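Local coordinates for protein dihydrodipicolinate synthase (Bacillus clausii KSM-K16, PDB 3E96) that probably catalyses the pyruvate-dependent formation of 4-hydroxy-tetrahydrodipicolinate, acting as a lyase built on a TIM-barrel scaffold, at residues V120-V125 with D151-D156; V110-P115 with R130-A135; V51-T56 with Y60-E65; F202-G207 with E225-L230. One frame throughout, in Å; residues are numbered along the deposited sequence.

Contact 1: V120-V125 with D151-D156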
loop_
_atom_site.group_PDB
_atom_site.type_symbol
_atom_site.label_atom_id
_atom_site.label_comp_id
_atom_site.label_asym_id
_atom_site.label_seq_id
_atom_site.Cartn_x
_atom_site.Cartn_y
_atom_site.Cartn_z
ATOM N N VAL B 120 -7.969 6.866 -3.011
ATOM C CA VAL B 120 -8.560 7.325 -1.760
ATOM C C VAL B 120 -9.062 8.755 -1.914
ATOM O O VAL B 120 -8.506 9.533 -2.691
ATOM C CB VAL B 120 -7.536 7.304 -0.600
ATOM C CG1 VAL B 120 -7.101 5.872 -0.309
ATOM C CG2 VAL B 120 -6.326 8.176 -0.950
ATOM N N THR B 121 -10.134 9.088 -1.197
ATOM C CA THR B 121 -10.680 10.445 -1.209
ATOM C C THR B 121 -10.970 10.806 0.242
ATOM O O THR B 121 -11.196 9.922 1.067
ATOM C CB THR B 121 -11.996 10.562 -2.019
ATOM O OG1 THR B 121 -12.989 9.697 -1.455
ATOM C CG2 THR B 121 -11.760 10.198 -3.479
ATOM N N ALA B 122 -10.968 12.099 0.554
ATOM C CA ALA B 122 -11.201 12.552 1.921
ATOM C C ALA B 122 -12.436 11.935 2.569
ATOM O O ALA B 122 -12.355 11.391 3.670
ATOM C CB ALA B 122 -11.296 14.073 1.956
ATOM N N GLY B 123 -13.580 12.031 1.893
ATOM C CA GLY B 123 -14.806 11.476 2.444
ATOM C C GLY B 123 -14.693 9.986 2.704
ATOM O O GLY B 123 -15.191 9.475 3.710
ATOM N N GLY B 124 -14.028 9.286 1.787
ATOM C CA GLY B 124 -13.850 7.852 1.918
ATOM C C GLY B 124 -12.907 7.457 3.041
ATOM O O GLY B 124 -13.133 6.459 3.718
ATOM N N VAL B 125 -11.845 8.234 3.234
ATOM C CA VAL B 125 -10.874 7.946 4.290
ATOM C C VAL B 125 -11.545 8.159 5.640
ATOM O O VAL B 125 -11.347 7.386 6.575
ATOM C CB VAL B 125 -9.636 8.852 4.155
ATOM C CG1 VAL B 125 -8.687 8.646 5.339
ATOM C CG2 VAL B 125 -8.923 8.527 2.844
ATOM N N ASP B 151 -6.967 17.604 6.285
ATOM C CA ASP B 151 -6.917 17.433 7.730
ATOM C C ASP B 151 -8.332 17.462 8.296
ATOM O O ASP B 151 -8.558 17.095 9.450
ATOM C CB ASP B 151 -6.087 18.539 8.383
ATOM C CG ASP B 151 -4.620 18.448 8.026
ATOM O OD1 ASP B 151 -4.096 17.317 8.001
ATOM O OD2 ASP B 151 -3.994 19.498 7.779
ATOM N N ARG B 152 -9.282 17.910 7.482
ATOM C CA ARG B 152 -10.679 17.964 7.907
ATOM C C ARG B 152 -11.122 16.571 8.361
ATOM O O ARG B 152 -11.998 16.433 9.219
ATOM C CB ARG B 152 -11.566 18.447 6.755
ATOM C CG ARG B 152 -13.052 18.469 7.076
ATOM C CD ARG B 152 -13.362 19.420 8.225
ATOM N NE ARG B 152 -14.781 19.409 8.568
ATOM C CZ ARG B 152 -15.335 20.189 9.489
ATOM N NH1 ARG B 152 -14.590 21.053 10.168
ATOM N NH2 ARG B 152 -16.636 20.106 9.733
ATOM N N VAL B 153 -10.520 15.539 7.772
ATOM C CA VAL B 153 -10.835 14.162 8.137
ATOM C C VAL B 153 -10.600 13.940 9.631
ATOM O O VAL B 153 -11.392 13.276 10.301
ATOM C CB VAL B 153 -9.958 13.158 7.346
ATOM C CG1 VAL B 153 -10.168 11.746 7.883
ATOM C CG2 VAL B 153 -10.299 13.221 5.867
ATOM N N LEU B 154 -9.511 14.496 10.152
ATOM C CA LEU B 154 -9.186 14.343 11.567
ATOM C C LEU B 154 -10.156 15.144 12.431
ATOM O O LEU B 154 -10.573 14.693 13.499
ATOM C CB LEU B 154 -7.749 14.798 11.840
ATOM C CG LEU B 154 -6.647 13.967 11.171
ATOM C CD1 LEU B 154 -5.281 14.576 11.484
ATOM C CD2 LEU B 154 -6.714 12.529 11.671
ATOM N N VAL B 155 -10.504 16.338 11.968
ATOM C CA VAL B 155 -11.440 17.181 12.702
ATOM C C VAL B 155 -12.774 16.454 12.833
ATOM O O VAL B 155 -13.413 16.494 13.883
ATOM C CB VAL B 155 -11.671 18.523 11.976
ATOM C CG1 VAL B 155 -12.695 19.364 12.739
ATOM C CG2 VAL B 155 -10.355 19.278 11.857
ATOM N N ASP B 156 -13.190 15.777 11.768
ATOM C CA ASP B 156 -14.462 15.066 11.791
ATOM C C ASP B 156 -14.449 13.763 12.583
ATOM O O ASP B 156 -15.490 13.327 13.080
ATOM C CB ASP B 156 -14.954 14.814 10.361
ATOM C CG ASP B 156 -15.309 16.098 9.640
ATOM O OD1 ASP B 156 -15.604 17.093 10.331
ATOM O OD2 ASP B 156 -15.306 16.116 8.393
#
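Val153 carries the whole of 151-156's touch on 120-125, meeting Ala122 and Val125; its CA lies 6.4 Å from that of Ala122. Ahead of it, Asp151 does not touch 120-125; its carboxylate is bonded to Tyr168 and Arg175, while its carbonyl O accepts from both Leu154 N and Val155 N in the first turn. Arg152 also leads outward: its NE sits 3.0 Å from Asp156 OD1 one turn on, with the oxygen well out of the guanidinium plane, so the salt bridge rests on charge alone. Val153 is directed toward the other helix, and both of its methyls make contact there. CG1 is anti to the backbone N (chi1 172°) and faces Val125 CG1 at 4.3 Å; CG2, beside the backbone N, comes within 3.5 Å of Ala122 O and 4.1 Å of Ala122 CB. A branched residue suits this place because it splits into one methyl for each neighbour, and the small Ala122 lets the backbones come close. Opposite, Thr121 N-caps its helix through a weak bond from Gly124 N to Thr121 OG1 (3.4 Å), and a beta carbon on Gly124 would crowd that hydroxyl. Thr121 OG1 also bonds Asn283 of the second subunit. Two neighbouring helices meeting at their N-terminal ends through small aliphatic residues belong to the outer helical layer of a TIM barrel.

Contact 2: V110-P115 with R130-A135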
loop_
_atom_site.group_PDB
_atom_site.type_symbol
_atom_site.label_atom_id
_atom_site.label_comp_id
_atom_site.label_asym_id
_atom_site.label_seq_id
_atom_site.Cartn_x
_atom_site.Cartn_y
_atom_site.Cartn_z
ATOM N N VAL B 110 -5.555 -0.232 19.393
ATOM C CA VAL B 110 -5.116 -0.557 18.042
ATOM C C VAL B 110 -4.699 0.723 17.336
ATOM O O VAL B 110 -5.146 1.816 17.700
ATOM C CB VAL B 110 -6.243 -1.211 17.193
ATOM C CG1 VAL B 110 -6.637 -2.553 17.782
ATOM C CG2 VAL B 110 -7.447 -0.274 17.108
ATOM N N MET B 111 -3.812 0.587 16.354
ATOM C CA MET B 111 -3.385 1.718 15.537
ATOM C C MET B 111 -3.822 1.344 14.129
ATOM O O MET B 111 -3.384 0.331 13.577
ATOM C CB MET B 111 -1.863 1.916 15.544
ATOM C CG MET B 111 -1.397 3.012 14.549
ATOM S SD MET B 111 0.391 3.098 14.275
ATOM C CE MET B 111 0.651 1.613 13.314
ATOM N N ILE B 112 -4.704 2.144 13.551
ATOM C CA ILE B 112 -5.167 1.856 12.208
ATOM C C ILE B 112 -4.218 2.507 11.214
ATOM O O ILE B 112 -4.098 3.735 11.167
ATOM C CB ILE B 112 -6.589 2.402 11.968
ATOM C CG1 ILE B 112 -7.520 1.965 13.105
ATOM C CG2 ILE B 112 -7.123 1.875 10.639
ATOM C CD1 ILE B 112 -8.921 2.561 13.005
ATOM N N HIS B 113 -3.528 1.675 10.438
ATOM C CA HIS B 113 -2.603 2.165 9.425
ATOM C C HIS B 113 -3.374 2.981 8.407
ATOM O O HIS B 113 -4.592 2.858 8.297
ATOM C CB HIS B 113 -1.942 0.998 8.684
ATOM C CG HIS B 113 -0.818 0.361 9.435
ATOM N ND1 HIS B 113 0.439 0.920 9.507
ATOM C CD2 HIS B 113 -0.767 -0.780 10.163
ATOM C CE1 HIS B 113 1.218 0.151 10.249
ATOM N NE2 HIS B 113 0.510 -0.887 10.659
ATOM N N MET B 114 -2.661 3.822 7.669
ATOM C CA MET B 114 -3.291 4.606 6.621
ATOM C C MET B 114 -3.660 3.548 5.585
ATOM O O MET B 114 -2.859 2.660 5.296
ATOM C CB MET B 114 -2.281 5.592 6.020
ATOM C CG MET B 114 -2.869 6.564 5.000
ATOM S SD MET B 114 -3.895 7.856 5.770
ATOM C CE MET B 114 -4.890 8.455 4.267
ATOM N N PRO B 115 -4.879 3.607 5.026
ATOM C CA PRO B 115 -5.232 2.590 4.028
ATOM C C PRO B 115 -4.244 2.608 2.857
ATOM O O PRO B 115 -3.792 3.676 2.441
ATOM C CB PRO B 115 -6.657 2.985 3.621
ATOM C CG PRO B 115 -6.707 4.476 3.899
ATOM C CD PRO B 115 -5.971 4.577 5.211
ATOM N N ARG B 130 -13.700 5.771 10.472
ATOM C CA ARG B 130 -14.901 5.774 11.299
ATOM C C ARG B 130 -15.529 4.390 11.414
ATOM O O ARG B 130 -15.838 3.942 12.515
ATOM C CB ARG B 130 -15.937 6.742 10.734
ATOM C CG ARG B 130 -17.204 6.827 11.571
ATOM C CD ARG B 130 -18.355 7.295 10.708
ATOM N NE ARG B 130 -18.531 6.401 9.566
ATOM C CZ ARG B 130 -19.295 6.672 8.516
ATOM N NH1 ARG B 130 -19.961 7.818 8.460
ATOM N NH2 ARG B 130 -19.385 5.803 7.518
ATOM N N ASP B 131 -15.715 3.715 10.282
ATOM C CA ASP B 131 -16.330 2.388 10.283
ATOM C C ASP B 131 -15.582 1.393 11.160
ATOM O O ASP B 131 -16.195 0.622 11.900
ATOM C CB ASP B 131 -16.423 1.827 8.860
ATOM C CG ASP B 131 -17.442 2.559 8.005
ATOM O OD1 ASP B 131 -18.257 3.326 8.561
ATOM O OD2 ASP B 131 -17.431 2.352 6.773
ATOM N N ILE B 132 -14.258 1.402 11.072
ATOM C CA ILE B 132 -13.440 0.490 11.863
ATOM C C ILE B 132 -13.506 0.807 13.354
ATOM O O ILE B 132 -13.656 -0.092 14.183
ATOM C CB ILE B 132 -11.969 0.535 11.394
ATOM C CG1 ILE B 132 -11.876 -0.008 9.963
ATOM C CG2 ILE B 132 -11.082 -0.261 12.355
ATOM C CD1 ILE B 132 -10.537 0.236 9.290
ATOM N N ILE B 133 -13.392 2.086 13.697
ATOM C CA ILE B 133 -13.439 2.491 15.098
ATOM C C ILE B 133 -14.796 2.165 15.726
ATOM O O ILE B 133 -14.859 1.635 16.835
ATOM C CB ILE B 133 -13.152 4.005 15.244
ATOM C CG1 ILE B 133 -11.709 4.291 14.817
ATOM C CG2 ILE B 133 -13.371 4.452 16.688
ATOM C CD1 ILE B 133 -11.357 5.758 14.793
ATOM N N GLU B 134 -15.880 2.467 15.020
ATOM C CA GLU B 134 -17.205 2.186 15.562
ATOM C C GLU B 134 -17.459 0.689 15.715
ATOM O O GLU B 134 -18.051 0.255 16.704
ATOM C CB GLU B 134 -18.294 2.822 14.689
ATOM C CG GLU B 134 -18.156 4.333 14.562
ATOM C CD GLU B 134 -19.396 5.003 13.993
ATOM O OE1 GLU B 134 -19.982 4.468 13.030
ATOM O OE2 GLU B 134 -19.780 6.077 14.501
ATOM N N ALA B 135 -17.003 -0.102 14.748
ATOM C CA ALA B 135 -17.192 -1.547 14.802
ATOM C C ALA B 135 -16.402 -2.180 15.944
ATOM O O ALA B 135 -16.890 -3.084 16.628
ATOM C CB ALA B 135 -16.785 -2.184 13.473
#
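In the beta-alpha-beta unit of strand 109-112, helix 122-136 and strand 140-144, Ile112 on the strand packs against Ile132 and Ile133 on the crossover helix. The backbones stay well apart, 8.4 Å between Ile112 CA and Ile132 CA, and branched side chains span the interval. Ile112 reaches furthest with its CG1 arm: CG1 stands beside the backbone N and the chain is extended beyond it (chi2 175°), which carries CD1 out to the helix. There CD1 settles between two residues, 3.6 Å from Ile132 CG2 and 3.7 Å from Ile133 CG1. Ile112 and Ile132 run past one another in opposite directions, and Ile132 CD1 returns the contact by coming 4.0 Å from Ile112 CG2. Ile133 is met at a slant, closest at its CG1. Ile88 of the adjoining strand touches both Ile112 and Ile132, continuing the apolar layer. Away from the contact, Arg130 grips a single oxygen of Asp131 side-on: NH2 lies 2.9 Å and NE 3.2 Å from Asp131 OD1, both from the same face of the carboxylate. Across the contact, by contrast, there is no hydrogen bond or charge. Isoleucine suits these places because its CG2 methyl packs near the backbone while the longer CG1-CD1 arm spans the gap, and the cohesion between strand and helix rests on dispersion and the burial of methyls, with the Arg130-Asp131 pair taking no part.

Contact 3: V51-T56 with Y60-E65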
loop_
_atom_site.group_PDB
_atom_site.type_symbol
_atom_site.label_atom_id
_atom_site.label_comp_id
_atom_site.label_asym_id
_atom_site.label_seq_id
_atom_site.Cartn_x
_atom_site.Cartn_y
_atom_site.Cartn_z
ATOM N N VAL B 51 4.390 -0.880 19.886
ATOM C CA VAL B 51 3.436 -1.045 18.802
ATOM C C VAL B 51 3.714 -2.189 17.830
ATOM O O VAL B 51 4.286 -1.981 16.760
ATOM C CB VAL B 51 3.338 0.272 17.992
ATOM C CG1 VAL B 51 2.184 0.211 17.004
ATOM C CG2 VAL B 51 3.169 1.448 18.943
ATOM N N PRO B 52 3.313 -3.417 18.189
ATOM C CA PRO B 52 3.550 -4.540 17.278
ATOM C C PRO B 52 2.734 -4.303 16.006
ATOM O O PRO B 52 1.722 -3.598 16.032
ATOM C CB PRO B 52 3.056 -5.747 18.075
ATOM C CG PRO B 52 1.991 -5.154 18.976
ATOM C CD PRO B 52 2.645 -3.862 19.424
ATOM N N CYS B 53 3.174 -4.886 14.898
ATOM C CA CYS B 53 2.483 -4.715 13.626
ATOM C C CYS B 53 2.514 -3.274 13.132
ATOM O O CYS B 53 1.603 -2.817 12.433
ATOM C CB CYS B 53 1.040 -5.214 13.735
ATOM S SG CYS B 53 0.950 -7.019 13.731
ATOM N N GLY B 54 3.566 -2.558 13.517
ATOM C CA GLY B 54 3.743 -1.191 13.065
ATOM C C GLY B 54 4.511 -1.303 11.761
ATOM O O GLY B 54 4.857 -2.409 11.344
ATOM N N ASN B 55 4.796 -0.193 11.096
ATOM C CA ASN B 55 5.518 -0.309 9.839
ATOM C C ASN B 55 6.979 -0.689 10.029
ATOM O O ASN B 55 7.570 -1.319 9.159
ATOM C CB ASN B 55 5.364 0.970 9.017
ATOM C CG ASN B 55 4.141 0.919 8.110
ATOM O OD1 ASN B 55 3.448 1.915 7.927
ATOM N ND2 ASN B 55 3.874 -0.256 7.533
ATOM N N THR B 56 7.552 -0.335 11.177
ATOM C CA THR B 56 8.938 -0.690 11.462
ATOM C C THR B 56 8.986 -2.208 11.662
ATOM O O THR B 56 10.026 -2.840 11.485
ATOM C CB THR B 56 9.447 -0.006 12.746
ATOM O OG1 THR B 56 9.174 1.398 12.680
ATOM C CG2 THR B 56 10.956 -0.206 12.898
ATOM N N TYR B 60 3.227 -5.161 6.574
ATOM C CA TYR B 60 2.763 -5.625 5.272
ATOM C C TYR B 60 3.495 -6.835 4.706
ATOM O O TYR B 60 3.055 -7.421 3.716
ATOM C CB TYR B 60 2.780 -4.463 4.281
ATOM C CG TYR B 60 1.740 -3.422 4.635
ATOM C CD1 TYR B 60 0.384 -3.740 4.621
ATOM C CD2 TYR B 60 2.111 -2.134 5.021
ATOM C CE1 TYR B 60 -0.581 -2.807 4.983
ATOM C CE2 TYR B 60 1.152 -1.188 5.386
ATOM C CZ TYR B 60 -0.194 -1.536 5.362
ATOM O OH TYR B 60 -1.151 -0.610 5.707
ATOM N N ALA B 61 4.604 -7.213 5.336
ATOM C CA ALA B 61 5.362 -8.385 4.891
ATOM C C ALA B 61 4.919 -9.614 5.692
ATOM O O ALA B 61 5.416 -10.724 5.483
ATOM C CB ALA B 61 6.856 -8.144 5.082
ATOM N N LEU B 62 3.978 -9.411 6.610
ATOM C CA LEU B 62 3.467 -10.504 7.437
ATOM C C LEU B 62 2.131 -11.016 6.915
ATOM O O LEU B 62 1.341 -10.257 6.358
ATOM C CB LEU B 62 3.253 -10.030 8.881
ATOM C CG LEU B 62 4.396 -9.354 9.645
ATOM C CD1 LEU B 62 3.865 -8.857 10.988
ATOM C CD2 LEU B 62 5.545 -10.327 9.845
ATOM N N SER B 63 1.878 -12.307 7.091
ATOM C CA SER B 63 0.593 -12.858 6.681
ATOM C C SER B 63 -0.356 -12.390 7.784
ATOM O O SER B 63 0.097 -11.915 8.830
ATOM C CB SER B 63 0.640 -14.383 6.660
ATOM O OG SER B 63 0.836 -14.887 7.968
ATOM N N LEU B 64 -1.660 -12.507 7.561
ATOM C CA LEU B 64 -2.623 -12.087 8.575
ATOM C C LEU B 64 -2.420 -12.871 9.864
ATOM O O LEU B 64 -2.538 -12.324 10.960
ATOM C CB LEU B 64 -4.057 -12.291 8.077
ATOM C CG LEU B 64 -4.552 -11.376 6.957
ATOM C CD1 LEU B 64 -6.024 -11.685 6.665
ATOM C CD2 LEU B 64 -4.389 -9.911 7.376
ATOM N N GLU B 65 -2.116 -14.157 9.731
ATOM C CA GLU B 65 -1.904 -15.003 10.900
ATOM C C GLU B 65 -0.630 -14.605 11.650
ATOM O O GLU B 65 -0.596 -14.634 12.879
ATOM C CB GLU B 65 -1.842 -16.477 10.472
ATOM C CG GLU B 65 -1.653 -17.474 11.614
ATOM C CD GLU B 65 -2.679 -17.308 12.726
ATOM O OE1 GLU B 65 -3.871 -17.082 12.421
ATOM O OE2 GLU B 65 -2.290 -17.419 13.909
HETATM O O HOH W 1 5.036 -2.792 6.549
#
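Tyr60's ring and Asn55's amide approach each other obliquely, their planes 38° apart. Asn55 ND2 lies 3.6 Å from both Tyr60 CD2 and Tyr60 CE2, with no hydrogen bond to the ring. The ring of Tyr90 meets that of Tyr60 nearly at right angles, and Ile116 from both its own chain and the second subunit packs on Tyr60. With CG beside the backbone N (chi1 -68°), the ring swings back towards Asn55. The amide is tied to the other segment by a water instead, which accepts from Asn55 ND2 at 3.0 Å and from Tyr60 N at 3.0 Å; an asparagine suits the spot because its short arm supplies an N-H just where the turn offers another. A second, looser touch joins Cys53 SG, a small apolar group, to Leu62 CD1 at 4.4 Å; the Cys53 side chain also packs on Ala67 and Val71 of helix 64-78. The two segments belong to the connection that runs from strand 49-50 into helix 64-78, at the C-terminal mouth of the TIM barrel, where Thr56 is predicted to bind pyruvate and the side chain of Asn55 lies about 5 Å from that of Tyr143, the predicted proton donor/acceptor.

Contact 4: F202-G207 with E225-L230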
loop_
_atom_site.group_PDB
_atom_site.type_symbol
_atom_site.label_atom_id
_atom_site.label_comp_id
_atom_site.label_asym_id
_atom_site.label_seq_id
_atom_site.Cartn_x
_atom_site.Cartn_y
_atom_site.Cartn_z
ATOM N N PHE B 202 10.406 19.642 16.207
ATOM C CA PHE B 202 9.567 20.590 15.486
ATOM C C PHE B 202 8.084 20.359 15.775
ATOM O O PHE B 202 7.331 21.308 16.003
ATOM C CB PHE B 202 9.866 20.471 13.995
ATOM C CG PHE B 202 11.332 20.607 13.671
ATOM C CD1 PHE B 202 11.937 21.863 13.627
ATOM C CD2 PHE B 202 12.118 19.475 13.462
ATOM C CE1 PHE B 202 13.304 21.994 13.384
ATOM C CE2 PHE B 202 13.495 19.590 13.217
ATOM C CZ PHE B 202 14.089 20.852 13.178
ATOM N N PHE B 203 7.662 19.100 15.762
ATOM C CA PHE B 203 6.273 18.773 16.061
ATOM C C PHE B 203 5.963 19.139 17.509
ATOM O O PHE B 203 4.879 19.635 17.810
ATOM C CB PHE B 203 6.007 17.272 15.875
ATOM C CG PHE B 203 5.672 16.874 14.472
ATOM C CD1 PHE B 203 6.589 17.055 13.443
ATOM C CD2 PHE B 203 4.435 16.291 14.181
ATOM C CE1 PHE B 203 6.286 16.660 12.138
ATOM C CE2 PHE B 203 4.119 15.892 12.883
ATOM C CZ PHE B 203 5.047 16.077 11.856
ATOM N N TRP B 204 6.917 18.892 18.406
ATOM C CA TRP B 204 6.708 19.182 19.825
ATOM C C TRP B 204 6.391 20.655 20.041
ATOM O O TRP B 204 5.444 20.996 20.755
ATOM C CB TRP B 204 7.943 18.783 20.641
ATOM C CG TRP B 204 7.679 18.693 22.117
ATOM C CD1 TRP B 204 7.676 19.718 23.020
ATOM C CD2 TRP B 204 7.343 17.509 22.852
ATOM N NE1 TRP B 204 7.361 19.244 24.275
ATOM C CE2 TRP B 204 7.151 17.891 24.198
ATOM C CE3 TRP B 204 7.187 16.161 22.502
ATOM C CZ2 TRP B 204 6.807 16.971 25.198
ATOM C CZ3 TRP B 204 6.846 15.246 23.497
ATOM C CH2 TRP B 204 6.661 15.657 24.827
ATOM N N HIS B 205 7.184 21.524 19.420
ATOM C CA HIS B 205 6.980 22.965 19.523
ATOM C C HIS B 205 5.597 23.350 18.996
ATOM O O HIS B 205 4.965 24.282 19.500
ATOM C CB HIS B 205 8.056 23.705 18.723
ATOM C CG HIS B 205 7.792 25.170 18.561
ATOM N ND1 HIS B 205 7.862 26.061 19.610
ATOM C CD2 HIS B 205 7.434 25.895 17.475
ATOM C CE1 HIS B 205 7.559 27.273 19.177
ATOM N NE2 HIS B 205 7.296 27.199 17.885
ATOM N N ALA B 206 5.132 22.622 17.986
ATOM C CA ALA B 206 3.835 22.887 17.374
ATOM C C ALA B 206 2.629 22.259 18.083
ATOM O O ALA B 206 1.485 22.521 17.699
ATOM C CB ALA B 206 3.859 22.455 15.906
ATOM N N GLY B 207 2.865 21.427 19.094
ATOM C CA GLY B 207 1.738 20.844 19.811
ATOM C C GLY B 207 1.754 19.353 20.110
ATOM O O GLY B 207 0.919 18.873 20.880
ATOM N N GLU B 225 16.276 10.211 26.042
ATOM C CA GLU B 225 16.942 11.484 26.297
ATOM C C GLU B 225 16.220 12.621 25.578
ATOM O O GLU B 225 16.064 13.709 26.136
ATOM C CB GLU B 225 18.399 11.438 25.831
ATOM C CG GLU B 225 19.239 10.362 26.495
ATOM C CD GLU B 225 20.685 10.388 26.035
ATOM O OE1 GLU B 225 21.395 9.375 26.240
ATOM O OE2 GLU B 225 21.115 11.422 25.476
ATOM N N MET B 226 15.780 12.372 24.345
ATOM C CA MET B 226 15.081 13.404 23.584
ATOM C C MET B 226 13.747 13.735 24.234
ATOM O O MET B 226 13.391 14.905 24.355
ATOM C CB MET B 226 14.842 12.972 22.126
ATOM C CG MET B 226 14.101 14.040 21.291
ATOM S SD MET B 226 13.897 13.686 19.506
ATOM C CE MET B 226 15.502 14.280 18.882
ATOM N N LEU B 227 13.007 12.706 24.643
ATOM C CA LEU B 227 11.707 12.920 25.272
ATOM C C LEU B 227 11.847 13.739 26.548
ATOM O O LEU B 227 11.085 14.674 26.781
ATOM C CB LEU B 227 11.034 11.585 25.614
ATOM C CG LEU B 227 9.667 11.708 26.303
ATOM C CD1 LEU B 227 8.635 12.256 25.319
ATOM C CD2 LEU B 227 9.225 10.346 26.829
ATOM N N GLU B 228 12.825 13.388 27.376
ATOM C CA GLU B 228 13.017 14.106 28.629
ATOM C C GLU B 228 13.437 15.555 28.389
ATOM O O GLU B 228 12.945 16.462 29.058
ATOM C CB GLU B 228 14.041 13.377 29.495
ATOM C CG GLU B 228 13.666 11.916 29.717
ATOM C CD GLU B 228 14.477 11.251 30.806
ATOM O OE1 GLU B 228 15.710 11.441 30.831
ATOM O OE2 GLU B 228 13.877 10.526 31.629
ATOM N N ALA B 229 14.331 15.770 27.427
ATOM C CA ALA B 229 14.791 17.118 27.107
ATOM C C ALA B 229 13.612 17.964 26.634
ATOM O O ALA B 229 13.458 19.115 27.044
ATOM C CB ALA B 229 15.873 17.067 26.024
ATOM N N LEU B 230 12.777 17.390 25.772
ATOM C CA LEU B 230 11.614 18.107 25.259
ATOM C C LEU B 230 10.651 18.450 26.394
ATOM O O LEU B 230 10.163 19.575 26.489
ATOM C CB LEU B 230 10.889 17.259 24.207
ATOM C CG LEU B 230 11.590 17.096 22.851
ATOM C CD1 LEU B 230 10.878 16.038 22.014
ATOM C CD2 LEU B 230 11.597 18.433 22.119
HETATM O O HOH W 2 7.162 20.665 26.738
#
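Segments 202-207 and 225-230 come nearest at Trp204 and Leu230, with 7.4 Å between their CA atoms. Segment 225-230 is regular helix, whereas 202-207 reaches a helix end: Gly207 turns out at positive phi (134°) and gives its N to Trp204 O at 3.1 Å, one of the two bonds of a Schellman motif. At these backbone angles a beta carbon would jam against the preceding carbonyl, so glycine is called for. Trp204 makes all the contacts of 202-207 with the other segment. Its CG is anti to the backbone N (chi1 -164°), which throws the indole across to the other helix. Leu230 then lies over one face: CB stands 3.8 Å from the centroid of the five-membered ring of Trp204, 12° off its normal, a CH-pi contact, while CD1 reaches Trp204 CE3 at 3.7 Å. Leu227, one turn earlier, meets the six-membered ring obliquely, CD1 at 3.9 Å from Trp204 CZ3. A broad, flat aromatic suits a place where two leucines press side by side. The one polar atom of the indole, NE1, donates to a water at 2.9 Å, lying in the ring plane near the carbonyl of Leu230. Replacing Trp204 by an alanine would probably open a gap beside Leu227 and Leu230 and leave that water without its indole donor. Val238 of helix 235-252 packs on Leu230 as well. Helices 200-206 and 220-231 precede and follow the eighth strand, 210-213, and pack together in the outer layer of the TIM barrel.

In the fold
Contact 3 closes first, a tight loop between strand 49-50 and helix 64-78 with three residues between its segments. Further on, contacts 1 and 2 cross: 110-115 and 120-125 open in turn, 130-135 closes contact 2 and 151-156 closes contact 1. Both use helix 122-136, contact 2 tying its later part to strand 109-112 and contact 1 its start to the next helix of the barrel; Val125 of the one touches Met114 of the other. Contacts 2 and 3 also meet, through a probable hydrogen bond from His113 to Cys53 O. Contact 4 follows in series, touching none of these, and pairs the helices around the last barrel strand.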